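Local coordinates for sugar phosphate isomerase/epimerase (Parabacteroides distasonis, PDB 3OBE), which probably acts as a sugar phosphate isomerase or epimerase with a xylose isomerase-like TIM barrel, although its substrate is not established, at residues V213-D218 and N238-L243; S94-P99 and V132-P137. All coordinates share one frame; numbering follows the deposited sequence. Where two conformers were deposited one is given.

Both contacts are buried and join parallel strands of one TIM barrel, but at different places around it. Interaction 1 pairs strand 213-218 with its neighbour 240-245 along several residues, and its chemistry is mostly backbone ladder and apolar side chains. Interaction 2 joins the ends of strands 91-95 and 130-133 by a single bridge and runs on into loops, where hydroxyls, proline rings and a histidine take over. Their centres lie 13 Å apart, yet they touch: Glu216 OE1 of interaction 1 is 2.8 Å from His96 NE2 of interaction 2, a probable hydrogen bond. Val132 CG1 packs 3.4 Å from Glu216 OE1.

Interaction 1 of 2, residues V213-D218 and N238-L243; sequences VMFELD and NRFKLL
Phe215 pairs with Phe240 and, after a one-residue shift, Glu216 with Leu242 and Leu217 with Leu243, so two parallel barrel strands, their directions 39° apart, join across a beta bulge. The hydrogen bonds record the shift: Phe215 N gives to Arg239 O at 2.8 Å and Leu217 N to Leu242 O at 2.9 Å, whereas Phe215 O between them receives only weak bonds from the amides of Lys241 and Leu242. On the face toward helix 200-207, Phe215 CB lies 3.4 Å from Phe240 CD1, and Leu217 sets CD2 over the centre of one face of the Phe240 ring. The opposite face carries the selenomethionine Met214. With CG between backbone N and carbonyl carbon (chi1 57°) and a further bend at chi2, its CE meets Leu242 CD1 at 3.6 Å, while Met214 CB rests 3.7 Å from Lys241 CD. Arg239, bent at chi2 and chi3, brings NH2 to Val213 O at 2.9 Å in an almost straight bond (176°); the oxygen lies in the guanidinium plane, although NH2 stands above the carbonyl plane. A water accepts from Arg239 NE at 2.8 Å and lies where it could also donate to Val213 O. Phe215 CE1 lies over one face of the Arg239 guanidinium, whose NH2 stands at the Phe215 ring edge. Elsewhere NH1 bonds Leu205 O and NH2 bonds Thr208 OG1. A leucine in place of Arg239 would probably leave Val213 O, Leu205 O and Thr208 OG1 without these donors and open a gap beside the Phe215 ring. The guanidinium thus serves the carbonyls of Val213 and Leu205, while apolar side chains pack on both faces and the Glu216 carboxylate, on Leu242's face, reaches His96.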
# COMPACT_ATOMS: atom_id res chain seq x y z
N VAL A 213 11.86 -8.26 -0.22
CA VAL A 213 10.44 -8.10 -0.36
C VAL A 213 9.77 -7.96 0.99
O VAL A 213 9.99 -8.78 1.88
CB VAL A 213 9.84 -9.32 -1.10
CG1 VAL A 213 8.27 -9.30 -1.08
CG2 VAL A 213 10.37 -9.38 -2.53
N MSE A 214 8.92 -6.92 1.11
CA MSE A 214 8.02 -6.84 2.26
C MSE A 214 6.58 -6.78 1.75
O MSE A 214 6.32 -6.84 0.53
CB MSE A 214 8.39 -5.64 3.14
CG MSE A 214 8.40 -4.27 2.44
SE MSE A 214 6.62 -3.48 2.33
CE MSE A 214 7.20 -1.83 1.45
N PHE A 215 5.63 -6.75 2.69
CA PHE A 215 4.23 -6.85 2.40
C PHE A 215 3.51 -5.66 3.03
O PHE A 215 3.79 -5.27 4.19
CB PHE A 215 3.64 -8.21 2.84
CG PHE A 215 4.16 -9.37 1.98
CD1 PHE A 215 5.42 -9.91 2.22
CD2 PHE A 215 3.46 -9.81 0.86
CE1 PHE A 215 5.92 -10.88 1.39
CE2 PHE A 215 3.99 -10.82 0.04
CZ PHE A 215 5.21 -11.33 0.30
N GLU A 216 2.58 -5.13 2.24
CA GLU A 216 1.65 -4.07 2.70
C GLU A 216 0.36 -4.77 2.96
O GLU A 216 -0.42 -5.05 2.04
CB GLU A 216 1.53 -2.98 1.63
CG GLU A 216 0.57 -1.80 1.96
CD GLU A 216 0.68 -0.73 0.95
OE1 GLU A 216 0.25 -0.97 -0.17
OE2 GLU A 216 1.08 0.41 1.32
N LEU A 217 0.13 -5.09 4.22
CA LEU A 217 -1.00 -5.91 4.61
C LEU A 217 -2.26 -5.08 4.57
O LEU A 217 -2.38 -4.10 5.29
CB LEU A 217 -0.84 -6.50 5.99
CG LEU A 217 -2.00 -7.36 6.46
CD1 LEU A 217 -2.30 -8.51 5.44
CD2 LEU A 217 -1.77 -7.83 7.85
N ASP A 218 -3.17 -5.49 3.70
CA ASP A 218 -4.52 -4.88 3.67
C ASP A 218 -5.40 -5.57 4.70
O ASP A 218 -5.84 -6.69 4.51
CB ASP A 218 -5.20 -4.88 2.33
CG ASP A 218 -6.26 -3.80 2.28
OD1 ASP A 218 -7.24 -3.97 3.08
OD2 ASP A 218 -6.10 -2.79 1.54
N ASN A 238 8.12 -9.91 10.73
CA ASN A 238 9.15 -9.11 10.07
C ASN A 238 8.83 -8.85 8.62
O ASN A 238 9.58 -8.14 7.95
CB ASN A 238 10.53 -9.80 10.18
CG ASN A 238 10.54 -11.20 9.55
OD1 ASN A 238 9.55 -11.97 9.65
ND2 ASN A 238 11.68 -11.56 8.95
N ARG A 239 7.73 -9.39 8.12
CA ARG A 239 7.41 -9.27 6.68
C ARG A 239 6.38 -8.18 6.34
O ARG A 239 6.43 -7.57 5.28
CB ARG A 239 6.89 -10.58 6.13
CG ARG A 239 7.77 -11.80 6.39
CD ARG A 239 9.21 -11.68 5.99
NE ARG A 239 9.36 -11.26 4.61
CZ ARG A 239 9.22 -12.07 3.57
NH1 ARG A 239 8.90 -13.34 3.76
NH2 ARG A 239 9.39 -11.60 2.35
N PHE A 240 5.44 -7.94 7.26
CA PHE A 240 4.42 -6.93 7.09
C PHE A 240 4.94 -5.61 7.60
O PHE A 240 4.83 -5.32 8.79
CB PHE A 240 3.15 -7.41 7.81
CG PHE A 240 2.51 -8.58 7.15
CD1 PHE A 240 2.08 -8.47 5.84
CD2 PHE A 240 2.33 -9.80 7.80
CE1 PHE A 240 1.48 -9.55 5.20
CE2 PHE A 240 1.75 -10.85 7.14
CZ PHE A 240 1.31 -10.72 5.87
N LYS A 241 5.55 -4.83 6.71
CA LYS A 241 6.22 -3.60 7.10
C LYS A 241 5.31 -2.35 6.94
O LYS A 241 5.60 -1.31 7.54
CB LYS A 241 7.54 -3.39 6.32
CG LYS A 241 8.64 -4.41 6.68
CD LYS A 241 9.99 -4.04 6.05
CE LYS A 241 11.12 -5.02 6.40
NZ LYS A 241 12.33 -4.78 5.58
N LEU A 242 4.27 -2.48 6.14
CA LEU A 242 3.24 -1.45 5.98
C LEU A 242 1.87 -2.09 6.18
O LEU A 242 1.66 -3.29 5.94
CB LEU A 242 3.29 -0.82 4.57
CG LEU A 242 4.55 -0.12 4.12
CD1 LEU A 242 4.45 0.22 2.62
CD2 LEU A 242 4.82 1.11 4.97
N LEU A 243 0.89 -1.27 6.57
CA LEU A 243 -0.49 -1.65 6.45
C LEU A 243 -1.20 -0.71 5.49
O LEU A 243 -0.84 0.49 5.39
CB LEU A 243 -1.24 -1.55 7.77
CG LEU A 243 -0.66 -2.32 8.98
CD1 LEU A 243 -1.46 -2.07 10.30
CD2 LEU A 243 -0.53 -3.82 8.65
O HOH W 1 10.21 -8.57 4.67

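Interaction 2 of 2, residues S94-P99 and V132-P137. With EOH (ethanol), chain H.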
# COMPACT_ATOMS: atom_id res chain seq x y z
N SER A 94 5.31 6.45 -0.52
CA SER A 94 5.09 5.23 -1.21
C SER A 94 4.38 5.45 -2.55
O SER A 94 3.89 6.55 -2.81
CB SER A 94 4.31 4.27 -0.29
OG SER A 94 4.18 2.98 -0.84
N SER A 95 4.29 4.41 -3.34
CA SER A 95 3.71 4.46 -4.65
C SER A 95 3.25 3.07 -5.04
O SER A 95 3.97 2.11 -4.84
CB SER A 95 4.75 4.98 -5.63
OG SER A 95 4.28 4.89 -6.97
N HIS A 96 2.03 2.99 -5.53
CA HIS A 96 1.49 1.75 -6.09
C HIS A 96 1.71 1.71 -7.61
O HIS A 96 1.30 2.66 -8.35
CB HIS A 96 -0.02 1.70 -5.85
CG HIS A 96 -0.40 1.09 -4.55
ND1 HIS A 96 -1.66 0.61 -4.32
CD2 HIS A 96 0.32 0.81 -3.43
CE1 HIS A 96 -1.73 0.14 -3.09
NE2 HIS A 96 -0.54 0.19 -2.54
N LEU A 97 2.32 0.62 -8.11
CA LEU A 97 2.54 0.45 -9.53
C LEU A 97 2.57 -1.01 -9.88
O LEU A 97 3.04 -1.86 -9.10
CB LEU A 97 3.84 1.15 -10.00
CG LEU A 97 5.18 0.63 -9.47
CD1 LEU A 97 6.34 1.36 -10.21
CD2 LEU A 97 5.35 0.81 -7.98
N THR A 98 2.11 -1.29 -11.09
CA THR A 98 2.02 -2.66 -11.61
C THR A 98 2.57 -2.65 -13.05
O THR A 98 2.19 -1.78 -13.84
CB THR A 98 0.54 -3.09 -11.67
OG1 THR A 98 -0.04 -3.01 -10.35
CG2 THR A 98 0.35 -4.48 -12.34
N PRO A 99 3.48 -3.60 -13.40
CA PRO A 99 3.89 -3.66 -14.79
C PRO A 99 2.74 -3.87 -15.77
O PRO A 99 1.78 -4.53 -15.45
CB PRO A 99 4.83 -4.89 -14.82
CG PRO A 99 5.27 -5.07 -13.37
CD PRO A 99 4.08 -4.68 -12.61
N VAL A 132 5.33 -0.36 -4.25
CA VAL A 132 4.47 -1.48 -3.91
C VAL A 132 3.64 -1.88 -5.12
O VAL A 132 3.00 -1.01 -5.76
CB VAL A 132 3.54 -1.09 -2.76
CG1 VAL A 132 2.39 -2.18 -2.48
CG2 VAL A 132 4.39 -0.87 -1.52
N GLN A 133 3.63 -3.17 -5.42
CA GLN A 133 2.74 -3.74 -6.40
C GLN A 133 1.46 -4.20 -5.74
O GLN A 133 1.52 -5.02 -4.84
CB GLN A 133 3.37 -4.92 -7.14
CG GLN A 133 2.41 -5.55 -8.19
CD GLN A 133 3.09 -6.43 -9.19
OE1 GLN A 133 4.25 -6.23 -9.53
NE2 GLN A 133 2.36 -7.43 -9.70
N PRO A 134 0.30 -3.71 -6.23
CA PRO A 134 -0.97 -4.05 -5.56
C PRO A 134 -1.86 -4.97 -6.39
O PRO A 134 -3.07 -5.04 -6.18
CB PRO A 134 -1.62 -2.67 -5.43
CG PRO A 134 -1.28 -2.02 -6.74
CD PRO A 134 0.17 -2.46 -7.01
N SER A 135 -1.26 -5.68 -7.32
CA SER A 135 -1.99 -6.41 -8.36
C SER A 135 -1.50 -7.86 -8.39
O SER A 135 -0.31 -8.13 -8.57
CB SER A 135 -1.74 -5.76 -9.70
OG SER A 135 -2.19 -4.43 -9.68
N LEU A 136 -2.44 -8.76 -8.18
CA LEU A 136 -2.21 -10.21 -8.13
C LEU A 136 -2.13 -10.81 -9.52
O LEU A 136 -3.09 -10.70 -10.28
CB LEU A 136 -3.37 -10.89 -7.38
CG LEU A 136 -3.30 -12.42 -7.14
CD1 LEU A 136 -2.07 -12.86 -6.37
CD2 LEU A 136 -4.54 -12.81 -6.33
N PRO A 137 -1.00 -11.46 -9.85
CA PRO A 137 -0.97 -12.21 -11.12
C PRO A 137 -1.88 -13.43 -11.11
O PRO A 137 -2.43 -13.83 -10.07
CB PRO A 137 0.51 -12.62 -11.23
CG PRO A 137 1.28 -11.61 -10.41
CD PRO A 137 0.33 -11.42 -9.23
C1 EOH H . -3.82 2.26 -6.57
C2 EOH H . -4.40 2.28 -7.99
O EOH H . -3.27 0.98 -6.23
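His96, its CG opposite the carbonyl carbon and beside the backbone N (chi1 -88°), sets its ring against Pro134, and Thr98, with OG1 in the corresponding place (chi1 -59°), turns its hydroxyl to Ser135. The contact closes the TIM barrel, since strands 91-95 and 130-133 are the two outermost of the eight-stranded parallel sheet and meet here. One bridge, His96 with Val132, makes the join: Val132 N gives to Ser95 O and Leu97 N to Val132 O, both at 2.9 Å. Pro134 CB lies over a face of the imidazole, 3.8 Å from the His96 ring centroid and 28° off the normal, a CH-pi contact. Val132 CG1 approaches the same ring, 3.8 Å from His96 CD2. An ethanol oxygen, probably from the crystallisation liquor, sits in the ring plane at the ND1 edge, and a phosphate ion comes within about 3 Å of the His96 side chain, nearest atoms; these small molecules are consistent with a pocket at this end of the barrel. Farther along, Gln133 NE2 donates to Ser135 O at 3.0 Å, in both the amide and the carbonyl plane, and also bonds Tyr104 OH. Gln133 OE1 lies 3.5 Å from Pro99 CD. Across the two loops, the hydroxyls Thr98 OG1 and Ser135 OG are hydrogen-bonded at 2.7 Å.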